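Long-range contacts in probable sugar ABC transporter, sugar-binding protein (Streptococcus pneumoniae, PDB 2W7Y), which probably captures sugars for an ABC importer, and binds the blood group A-trisaccharide as a solute-binding protein: residues 102-107 against 151-156; 134-139 against 331-336; 161-166 against 174-179. One frame throughout, in Å; residues are numbered along the deposited sequence.

Interaction 1. Residues 102-107 against 151-156. With GAL (beta-D-galactopyranose), chain C; A2G (2-acetamido-2-deoxy-alpha-D-galactopyranose), chain B; FUC (alpha-L-fucopyranose), chain D.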
loop_
_atom_site.group_PDB
_atom_site.type_symbol
_atom_site.label_atom_id
_atom_site.label_comp_id
_atom_site.label_asym_id
_atom_site.label_seq_id
_atom_site.Cartn_x
_atom_site.Cartn_y
_atom_site.Cartn_z
ATOM N N VAL A 102 2.582 20.710 2.470
ATOM C CA VAL A 102 2.970 19.371 2.914
ATOM C C VAL A 102 1.777 18.460 2.667
ATOM O O VAL A 102 0.643 18.824 2.982
ATOM C CB VAL A 102 3.336 19.334 4.431
ATOM C CG1 VAL A 102 3.747 17.917 4.872
ATOM C CG2 VAL A 102 4.444 20.328 4.763
ATOM N N ILE A 103 2.023 17.292 2.078
ATOM C CA ILE A 103 0.981 16.275 1.955
ATOM C C ILE A 103 1.511 14.891 2.323
ATOM O O ILE A 103 2.607 14.517 1.909
ATOM C CB ILE A 103 0.290 16.283 0.551
ATOM C CG1 ILE A 103 -0.924 15.335 0.530
ATOM C CG2 ILE A 103 1.299 15.984 -0.571
ATOM C CD1 ILE A 103 -1.955 15.644 -0.544
ATOM N N ASP A 104 0.746 14.166 3.136
ATOM C CA ASP A 104 0.994 12.750 3.380
ATOM C C ASP A 104 0.155 11.953 2.394
ATOM O O ASP A 104 -1.071 11.880 2.506
ATOM C CB ASP A 104 0.675 12.350 4.832
ATOM C CG ASP A 104 0.797 10.838 5.070
ATOM O OD1 ASP A 104 0.077 10.322 5.953
ATOM O OD2 ASP A 104 1.592 10.162 4.375
ATOM N N LEU A 105 0.841 11.359 1.425
ATOM C CA LEU A 105 0.202 10.670 0.318
ATOM C C LEU A 105 -0.353 9.301 0.697
ATOM O O LEU A 105 -1.136 8.727 -0.056
ATOM C CB LEU A 105 1.171 10.566 -0.862
ATOM C CG LEU A 105 1.414 11.881 -1.609
ATOM C CD1 LEU A 105 2.492 11.698 -2.653
ATOM C CD2 LEU A 105 0.114 12.381 -2.252
ATOM N N ALA A 106 0.057 8.792 1.859
ATOM C CA ALA A 106 -0.505 7.567 2.447
ATOM C C ALA A 106 -0.419 6.333 1.542
ATOM O O ALA A 106 -1.367 5.547 1.461
ATOM C CB ALA A 106 -1.945 7.802 2.900
ATOM N N GLY A 107 0.722 6.177 0.874
ATOM C CA GLY A 107 0.950 5.065 -0.047
ATOM C C GLY A 107 0.833 5.453 -1.513
ATOM O O GLY A 107 1.389 4.777 -2.382
ATOM N N THR A 151 9.691 11.786 -1.591
ATOM C CA THR A 151 8.661 11.392 -0.629
ATOM C C THR A 151 9.164 10.353 0.380
ATOM O O THR A 151 9.967 9.476 0.045
ATOM C CB THR A 151 7.366 10.897 -1.343
ATOM O OG1 THR A 151 6.314 10.743 -0.385
ATOM C CG2 THR A 151 7.590 9.578 -2.066
ATOM N N VAL A 152 8.700 10.480 1.623
ATOM C CA VAL A 152 9.033 9.528 2.683
ATOM C C VAL A 152 7.776 9.087 3.427
ATOM O O VAL A 152 7.109 9.894 4.074
ATOM C CB VAL A 152 10.081 10.091 3.687
ATOM C CG1 VAL A 152 10.295 9.124 4.851
ATOM C CG2 VAL A 152 11.407 10.384 2.996
ATOM N N HIS A 153 7.465 7.798 3.326
ATOM C CA HIS A 153 6.318 7.213 4.006
ATOM C C HIS A 153 6.747 6.721 5.391
ATOM O O HIS A 153 7.580 5.818 5.505
ATOM C CB HIS A 153 5.754 6.073 3.149
ATOM C CG HIS A 153 4.322 5.728 3.432
ATOM N ND1 HIS A 153 3.725 4.587 2.937
ATOM C CD2 HIS A 153 3.372 6.361 4.162
ATOM C CE1 HIS A 153 2.468 4.537 3.342
ATOM N NE2 HIS A 153 2.230 5.599 4.090
ATOM N N GLU A 154 6.196 7.335 6.441
ATOM C CA GLU A 154 6.482 6.935 7.828
ATOM C C GLU A 154 5.977 5.537 8.196
ATOM O O GLU A 154 6.437 4.942 9.170
ATOM C CB GLU A 154 5.971 7.971 8.846
ATOM C CG GLU A 154 5.049 9.039 8.291
ATOM C CD GLU A 154 3.570 8.793 8.523
ATOM O OE1 GLU A 154 3.140 7.647 8.772
ATOM O OE2 GLU A 154 2.820 9.788 8.437
ATOM N N GLN A 155 5.022 5.034 7.419
ATOM C CA GLN A 155 4.533 3.670 7.550
ATOM C C GLN A 155 4.869 2.931 6.269
ATOM O O GLN A 155 4.506 3.378 5.186
ATOM C CB GLN A 155 3.022 3.667 7.716
ATOM C CG GLN A 155 2.513 4.252 9.001
ATOM C CD GLN A 155 1.038 4.575 8.931
ATOM O OE1 GLN A 155 0.652 5.725 9.081
ATOM N NE2 GLN A 155 0.207 3.563 8.694
ATOM N N LEU A 156 5.556 1.802 6.391
ATOM C CA LEU A 156 5.953 1.022 5.227
ATOM C C LEU A 156 4.785 0.278 4.584
ATOM O O LEU A 156 3.899 -0.224 5.273
ATOM C CB LEU A 156 7.066 0.044 5.608
ATOM C CG LEU A 156 8.526 0.399 5.312
ATOM C CD1 LEU A 156 8.795 1.900 5.158
ATOM C CD2 LEU A 156 9.425 -0.216 6.367
HETATM C C1 GAL C . -2.656 3.869 5.813
HETATM C C2 GAL C . -3.243 3.854 4.401
HETATM C C3 GAL C . -2.871 2.559 3.673
HETATM C C4 GAL C . -1.375 2.244 3.792
HETATM C C5 GAL C . -0.975 2.279 5.274
HETATM C C6 GAL C . 0.501 1.970 5.534
HETATM O O1 GAL C . -2.779 5.169 6.344
HETATM O O2 GAL C . -4.646 3.971 4.510
HETATM O O3 GAL C . -3.265 2.639 2.322
HETATM O O4 GAL C . -0.646 3.180 3.033
HETATM O O5 GAL C . -1.280 3.551 5.815
HETATM O O6 GAL C . 0.650 1.526 6.870
HETATM O O5 A2G B . -4.554 0.635 2.198
HETATM C C1 A2G B . -3.647 1.593 1.590
HETATM C C2 A2G B . -4.130 1.856 0.173
HETATM N N2 A2G B . -3.288 2.846 -0.500
HETATM C C3 A2G B . -5.560 2.409 0.213
HETATM O O3 A2G B . -5.995 2.752 -1.104
HETATM C C4 A2G B . -6.505 1.405 0.876
HETATM O O4 A2G B . -6.592 0.212 0.086
HETATM C C5 A2G B . -5.964 1.069 2.272
HETATM C C6 A2G B . -6.807 0.004 2.969
HETATM O O6 A2G B . -6.174 -0.340 4.202
HETATM C C7 A2G B . -2.731 2.610 -1.682
HETATM O O7 A2G B . -2.833 1.554 -2.308
HETATM C C8 A2G B . -1.911 3.774 -2.230
HETATM C C1 FUC D . -5.218 5.031 3.700
HETATM C C2 FUC D . -6.741 5.036 3.856
HETATM C C3 FUC D . -7.114 5.579 5.237
HETATM C C4 FUC D . -6.539 6.984 5.417
HETATM C C5 FUC D . -5.026 6.948 5.170
HETATM C C6 FUC D . -4.389 8.333 5.211
HETATM O O2 FUC D . -7.233 3.728 3.706
HETATM O O3 FUC D . -8.512 5.566 5.435
HETATM O O4 FUC D . -7.160 7.887 4.522
HETATM O O5 FUC D . -4.702 6.336 3.930
HETATM O O HOH W 1 0.299 8.014 6.999
HETATM O O HOH W 2 3.724 9.149 5.462
#
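Two buried carboxylates lie close together here: Asp104 OD1 is 3.7 Å from Glu154 OE2, and the side chains meet at about a right angle with their planes 39° apart. The setting is the sugar pocket of a solute-binding protein fold, where strand 102-104, hydrogen-bonded between strands 39-44 and 311-313, runs out into a ligand-binding loop facing segment 151-156. Waters bridge the segments. One molecule donates to Asp104 OD2 at 2.6 Å while accepting from Glu154 N; another lies between Asp104 OD1 and Gln155 OE1. CG of Asp104 is anti to the backbone N (chi1 174°), and from there OD2 also takes Ala106 N, an Asx turn that bends the loop back; this N-H arrives well above the carboxylate plane. Like charges so near would probably raise the proton affinity of one acid. The His153 ring packs against Gly107, with Gly107 N over one face near the rim and Gln155 C over the centre of the other. Its ND1 is hydrogen-bonded to Ser307 O, which helps fix the ring's rotation. The galactose lies beside Ala106, His153 and Gln155: Gln155 NE2 makes a weak bond to GAL O6, and Ala106 CB touches the fucose. GAL O4 donates to Ala106 O at 2.9 Å and lies at the imidazole edge, 3.4 Å from His153 CE1.

Interaction 2. Residues 134-139 against 331-336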
loop_
_atom_site.group_PDB
_atom_site.type_symbol
_atom_site.label_atom_id
_atom_site.label_comp_id
_atom_site.label_asym_id
_atom_site.label_seq_id
_atom_site.Cartn_x
_atom_site.Cartn_y
_atom_site.Cartn_z
ATOM N N LYS A 134 18.587 5.538 8.627
ATOM C CA LYS A 134 17.900 4.498 9.396
ATOM C C LYS A 134 16.456 4.858 9.723
ATOM O O LYS A 134 15.590 3.981 9.784
ATOM C CB LYS A 134 18.652 4.214 10.699
ATOM C CG LYS A 134 19.600 3.044 10.632
ATOM C CD LYS A 134 19.806 2.471 12.023
ATOM C CE LYS A 134 19.836 0.953 12.000
ATOM N NZ LYS A 134 19.518 0.357 13.328
ATOM N N ASN A 135 16.212 6.148 9.946
ATOM C CA ASN A 135 14.890 6.650 10.303
ATOM C C ASN A 135 13.871 6.545 9.170
ATOM O O ASN A 135 12.690 6.307 9.419
ATOM C CB ASN A 135 14.980 8.098 10.792
ATOM C CG ASN A 135 15.798 8.242 12.060
ATOM O OD1 ASN A 135 17.025 8.189 12.026
ATOM N ND2 ASN A 135 15.118 8.436 13.188
ATOM N N VAL A 136 14.331 6.731 7.934
ATOM C CA VAL A 136 13.454 6.641 6.760
ATOM C C VAL A 136 13.399 5.216 6.198
ATOM O O VAL A 136 12.487 4.880 5.435
ATOM C CB VAL A 136 13.837 7.663 5.650
ATOM C CG1 VAL A 136 13.765 9.089 6.191
ATOM C CG2 VAL A 136 15.222 7.366 5.065
ATOM N N GLY A 137 14.384 4.400 6.581
ATOM C CA GLY A 137 14.441 2.981 6.242
ATOM C C GLY A 137 14.386 2.666 4.762
ATOM O O GLY A 137 15.227 3.129 3.989
ATOM N N LEU A 138 13.380 1.882 4.379
ATOM C CA LEU A 138 13.189 1.423 3.002
ATOM C C LEU A 138 12.979 2.563 1.991
ATOM O O LEU A 138 13.306 2.408 0.813
ATOM C CB LEU A 138 12.033 0.409 2.935
ATOM C CG LEU A 138 11.781 -0.380 1.644
ATOM C CD1 LEU A 138 12.995 -1.216 1.244
ATOM C CD2 LEU A 138 10.557 -1.267 1.795
ATOM N N ASN A 139 12.442 3.695 2.455
ATOM C CA ASN A 139 12.286 4.899 1.623
ATOM C C ASN A 139 13.596 5.347 0.981
ATOM O O ASN A 139 13.603 5.811 -0.159
ATOM C CB ASN A 139 11.715 6.072 2.437
ATOM C CG ASN A 139 10.270 5.869 2.832
ATOM O OD1 ASN A 139 9.357 6.039 2.021
ATOM N ND2 ASN A 139 10.051 5.519 4.095
ATOM N N TYR A 331 10.386 14.704 12.633
ATOM C CA TYR A 331 9.515 14.363 13.755
ATOM C C TYR A 331 8.752 13.046 13.535
ATOM O O TYR A 331 8.782 12.155 14.389
ATOM C CB TYR A 331 8.554 15.526 14.020
ATOM C CG TYR A 331 7.419 15.236 14.976
ATOM C CD1 TYR A 331 7.602 15.324 16.358
ATOM C CD2 TYR A 331 6.150 14.898 14.498
ATOM C CE1 TYR A 331 6.551 15.068 17.241
ATOM C CE2 TYR A 331 5.098 14.638 15.365
ATOM C CZ TYR A 331 5.302 14.729 16.735
ATOM O OH TYR A 331 4.260 14.476 17.597
HETATM N N MSE A 332 8.085 12.931 12.386
HETATM C CA MSE A 332 7.269 11.755 12.060
HETATM C C MSE A 332 8.105 10.491 11.907
HETATM O O MSE A 332 7.584 9.379 11.909
HETATM C CB MSE A 332 6.468 11.997 10.778
HETATM C CG MSE A 332 5.315 12.979 10.928
HETATM SE SE MSE A 332 4.050 12.537 12.359
HETATM C CE MSE A 332 3.353 10.847 11.669
ATOM N N THR A 333 9.409 10.691 11.799
ATOM C CA THR A 333 10.360 9.644 11.471
ATOM C C THR A 333 11.310 9.379 12.663
ATOM O O THR A 333 12.200 8.527 12.601
ATOM C CB THR A 333 11.028 10.001 10.103
ATOM O OG1 THR A 333 10.361 9.285 9.052
ATOM C CG2 THR A 333 12.490 9.708 10.055
ATOM N N SER A 334 11.061 10.086 13.766
ATOM C CA SER A 334 11.852 9.951 14.991
ATOM C C SER A 334 11.543 8.668 15.771
ATOM O O SER A 334 10.473 8.073 15.613
ATOM C CB SER A 334 11.663 11.176 15.894
ATOM O OG SER A 334 10.325 11.282 16.343
ATOM N N ASP A 335 12.492 8.270 16.619
ATOM C CA ASP A 335 12.401 7.052 17.430
ATOM C C ASP A 335 11.106 6.949 18.239
ATOM O O ASP A 335 10.457 5.901 18.244
ATOM C CB ASP A 335 13.610 6.943 18.371
ATOM C CG ASP A 335 14.894 6.551 17.651
ATOM O OD1 ASP A 335 14.862 6.330 16.419
ATOM O OD2 ASP A 335 15.944 6.458 18.327
ATOM N N ASP A 336 10.745 8.038 18.914
ATOM C CA ASP A 336 9.581 8.066 19.803
ATOM C C ASP A 336 8.238 8.017 19.069
ATOM O O ASP A 336 7.300 7.365 19.528
ATOM C CB ASP A 336 9.637 9.290 20.729
ATOM C CG ASP A 336 10.782 9.219 21.732
ATOM O OD1 ASP A 336 11.340 8.120 21.948
ATOM O OD2 ASP A 336 11.129 10.271 22.309
#
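Thr333, at the end of helix 319-332, points its side chain at helix 133-136 and meets the flank of Asn135. Its carbonyl makes the polar link between the segments: Asn135 ND2 donates to Thr333 O at 3.0 Å with an N-H...O angle of 164°. The acceptor lies in the plane of the Asn135 amide, whereas the donor is tilted 32° from the plane of the carbonyl. Val136 CG1 is 4.1 Å from Thr333 CG2. The 3.1 Å between Asn135 CB and Thr333 CG2 is too short for ordinary packing, and as chi1 of Thr333 (-98°) is not staggered, the placement of this methyl is doubtful. Ser334 follows as the N-cap residue of helix 335-343. It turns away from Asn135, and its OG donates to Tyr331 O at 2.6 Å, tying the linker back to the preceding helix. Asp335 begins that next helix. Its carboxylate is nearly parallel to the Asn135 amide, but OD1 remains 3.9 Å from Asn135 ND2 and bonds instead with Asn351 ND2. Asn135 O in turn is taken by Ser350 OG. Between the two segments themselves, then, the polar link is the nearly straight bond from Asn135 ND2 to Thr333 O, with methyl packing of doubtful detail beside it; the join is directional but involves no ion pair.

Interaction 3. Residues 161-166 against 174-179; sequences LWYNKD and KTPDQW
With chi1 at 80°, Tyr163 sets CG between its backbone N and carbonyl carbon and lays its phenol ring alongside the loop 174-179; Leu161, on the same side of strand 157-164, has a similar chi1 of 88° and reaches toward Pro176 and Trp179. The strand leads into helix 165-171, and the loop that follows the helix folds back against the strand. Pro176 is the wedge. Its CD stands 3.5 Å from the centroid of the Tyr163 ring and almost exactly on the ring normal, a CH-pi contact over the face, while CG leans toward Tyr163 CD1 at 3.6 Å. On its other side, Pro176 CA sits 3.5 Å above the plane of the Trp179 indole, so the proline lies between two aromatic faces. Leu161 divides its branches: CD2 packs on Pro176 CG at 4.0 Å, and CD1 comes to the edge of the indole at Trp179 CZ3. Thr175 adds its methyl, CG2 approaching Tyr163 CE2 at 3.7 Å. The loop is stiffened from within. Gln178 OE1 takes Thr175 N at 3.0 Å, from above the plane of the side-chain carbonyl, and Trp179 NE1 makes a weak bond to Lys174 O. Tyr163 also meets Phe168, and Trp179 meets Phe185, both edge-to-face. Asn164 OD1 caps helix 165-171 through Ile167 N and, weakly, Asp166 N. Across the interface the contact is all dispersion and CH-pi attraction, while Gln178 OE1 and Trp179 NE1 are engaged within the loop by Thr175 N and Lys174 O; shape, and in particular the CH-pi contact of Pro176 CD on the Tyr163 face, therefore probably helps set how the loop lies on the strand.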
loop_
_atom_site.group_PDB
_atom_site.type_symbol
_atom_site.label_atom_id
_atom_site.label_comp_id
_atom_site.label_asym_id
_atom_site.label_seq_id
_atom_site.Cartn_x
_atom_site.Cartn_y
_atom_site.Cartn_z
ATOM N N LEU A 161 -1.257 -10.972 2.844
ATOM C CA LEU A 161 -2.710 -11.039 2.734
ATOM C C LEU A 161 -3.333 -11.590 4.024
ATOM O O LEU A 161 -2.609 -11.952 4.960
ATOM C CB LEU A 161 -3.131 -11.808 1.457
ATOM C CG LEU A 161 -3.346 -13.325 1.264
ATOM C CD1 LEU A 161 -2.922 -13.739 -0.147
ATOM C CD2 LEU A 161 -2.658 -14.209 2.271
ATOM N N TRP A 162 -4.663 -11.626 4.076
ATOM C CA TRP A 162 -5.373 -12.170 5.231
ATOM C C TRP A 162 -6.366 -13.237 4.798
ATOM O O TRP A 162 -6.951 -13.144 3.721
ATOM C CB TRP A 162 -6.080 -11.063 6.015
ATOM C CG TRP A 162 -5.144 -9.997 6.515
ATOM C CD1 TRP A 162 -4.757 -8.866 5.852
ATOM C CD2 TRP A 162 -4.478 -9.965 7.784
ATOM N NE1 TRP A 162 -3.896 -8.132 6.628
ATOM C CE2 TRP A 162 -3.703 -8.783 7.817
ATOM C CE3 TRP A 162 -4.463 -10.817 8.899
ATOM C CZ2 TRP A 162 -2.916 -8.432 8.923
ATOM C CZ3 TRP A 162 -3.681 -10.472 9.994
ATOM C CH2 TRP A 162 -2.920 -9.286 10.000
ATOM N N TYR A 163 -6.550 -14.253 5.637
ATOM C CA TYR A 163 -7.478 -15.334 5.324
ATOM C C TYR A 163 -8.231 -15.824 6.557
ATOM O O TYR A 163 -7.731 -15.721 7.684
ATOM C CB TYR A 163 -6.755 -16.491 4.622
ATOM C CG TYR A 163 -5.988 -17.419 5.540
ATOM C CD1 TYR A 163 -4.745 -17.052 6.055
ATOM C CD2 TYR A 163 -6.502 -18.674 5.880
ATOM C CE1 TYR A 163 -4.034 -17.904 6.894
ATOM C CE2 TYR A 163 -5.800 -19.535 6.718
ATOM C CZ TYR A 163 -4.569 -19.141 7.223
ATOM O OH TYR A 163 -3.872 -19.987 8.048
ATOM N N ASN A 164 -9.439 -16.336 6.332
ATOM C CA ASN A 164 -10.255 -16.916 7.391
ATOM C C ASN A 164 -9.942 -18.400 7.553
ATOM O O ASN A 164 -10.266 -19.211 6.679
ATOM C CB ASN A 164 -11.746 -16.698 7.103
ATOM C CG ASN A 164 -12.636 -17.029 8.293
ATOM O OD1 ASN A 164 -12.524 -18.093 8.899
ATOM N ND2 ASN A 164 -13.538 -16.114 8.624
ATOM N N LYS A 165 -9.318 -18.744 8.679
ATOM C CA LYS A 165 -8.907 -20.123 8.979
ATOM C C LYS A 165 -10.080 -21.107 9.028
ATOM O O LYS A 165 -9.942 -22.262 8.614
ATOM C CB LYS A 165 -8.119 -20.185 10.291
ATOM C CG LYS A 165 -6.834 -19.357 10.306
ATOM C CD LYS A 165 -6.104 -19.468 11.645
ATOM C CE LYS A 165 -6.803 -18.660 12.731
ATOM N NZ LYS A 165 -6.235 -18.916 14.082
ATOM N N ASP A 166 -11.225 -20.644 9.530
ATOM C CA ASP A 166 -12.416 -21.489 9.687
ATOM C C ASP A 166 -13.079 -21.836 8.357
ATOM O O ASP A 166 -13.456 -22.986 8.133
ATOM C CB ASP A 166 -13.440 -20.838 10.627
ATOM C CG ASP A 166 -12.914 -20.663 12.042
ATOM O OD1 ASP A 166 -11.885 -21.281 12.394
ATOM O OD2 ASP A 166 -13.540 -19.900 12.813
ATOM N N LYS A 174 -6.529 -25.619 0.760
ATOM C CA LYS A 174 -5.133 -25.332 1.094
ATOM C C LYS A 174 -5.006 -23.906 1.617
ATOM O O LYS A 174 -5.511 -22.966 1.007
ATOM C CB LYS A 174 -4.234 -25.498 -0.135
ATOM C CG LYS A 174 -3.919 -26.938 -0.538
ATOM C CD LYS A 174 -3.041 -26.938 -1.789
ATOM C CE LYS A 174 -2.761 -28.336 -2.305
ATOM N NZ LYS A 174 -1.632 -28.959 -1.577
ATOM N N THR A 175 -4.342 -23.755 2.758
ATOM C CA THR A 175 -4.116 -22.436 3.341
ATOM C C THR A 175 -2.960 -21.747 2.596
ATOM O O THR A 175 -2.191 -22.425 1.912
ATOM C CB THR A 175 -3.867 -22.528 4.867
ATOM O OG1 THR A 175 -2.810 -23.457 5.133
ATOM C CG2 THR A 175 -5.124 -22.998 5.579
ATOM N N PRO A 176 -2.856 -20.401 2.686
ATOM C CA PRO A 176 -1.806 -19.642 1.993
ATOM C C PRO A 176 -0.376 -20.198 2.076
ATOM O O PRO A 176 0.375 -20.086 1.107
ATOM C CB PRO A 176 -1.899 -18.268 2.649
ATOM C CG PRO A 176 -3.343 -18.129 2.931
ATOM C CD PRO A 176 -3.764 -19.491 3.413
ATOM N N ASP A 177 -0.012 -20.798 3.206
ATOM C CA ASP A 177 1.313 -21.408 3.370
ATOM C C ASP A 177 1.490 -22.678 2.523
ATOM O O ASP A 177 2.612 -23.162 2.349
ATOM C CB ASP A 177 1.597 -21.703 4.848
ATOM C CG ASP A 177 0.565 -22.637 5.466
ATOM O OD1 ASP A 177 0.951 -23.706 5.987
ATOM O OD2 ASP A 177 -0.638 -22.304 5.422
ATOM N N GLN A 178 0.383 -23.207 2.000
ATOM C CA GLN A 178 0.415 -24.401 1.149
ATOM C C GLN A 178 0.341 -24.055 -0.340
ATOM O O GLN A 178 0.427 -24.945 -1.187
ATOM C CB GLN A 178 -0.721 -25.375 1.513
ATOM C CG GLN A 178 -0.735 -25.847 2.969
ATOM C CD GLN A 178 -1.948 -26.706 3.298
ATOM O OE1 GLN A 178 -2.944 -26.219 3.846
ATOM N NE2 GLN A 178 -1.874 -27.990 2.954
ATOM N N TRP A 179 0.171 -22.774 -0.656
ATOM C CA TRP A 179 0.080 -22.327 -2.051
ATOM C C TRP A 179 1.456 -22.188 -2.689
ATOM O O TRP A 179 2.050 -21.108 -2.678
ATOM C CB TRP A 179 -0.669 -20.995 -2.177
ATOM C CG TRP A 179 -2.084 -20.990 -1.678
ATOM C CD1 TRP A 179 -2.895 -22.069 -1.474
ATOM C CD2 TRP A 179 -2.866 -19.833 -1.357
ATOM N NE1 TRP A 179 -4.127 -21.656 -1.027
ATOM C CE2 TRP A 179 -4.138 -20.289 -0.945
ATOM C CE3 TRP A 179 -2.611 -18.451 -1.370
ATOM C CZ2 TRP A 179 -5.154 -19.418 -0.549
ATOM C CZ3 TRP A 179 -3.624 -17.582 -0.975
ATOM C CH2 TRP A 179 -4.880 -18.072 -0.568
#

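How the interactions relate
Interactions 1 and 2 adjoin on one side of the chain's centre, their centres 11 Å apart. Asn139 ND2, from 134-139, donates to His153 O of 151-156 at 2.9 Å, and selenomethionine Met332 packs its CE 3.4 Å from Glu154 OE2. Interaction 2 thus packs behind the loop of interaction 1 that touches the sugars; the side chain of Thr333 is about 13 Å from the bound GAL. Interaction 3 lies across the centre from interaction 1, about 30 Å away between centres, with the Leu161 side chain about 12 Å from the bound A2G. The trisaccharide therefore lies between the two regions, consistent with the two-lobed fold of solute-binding proteins.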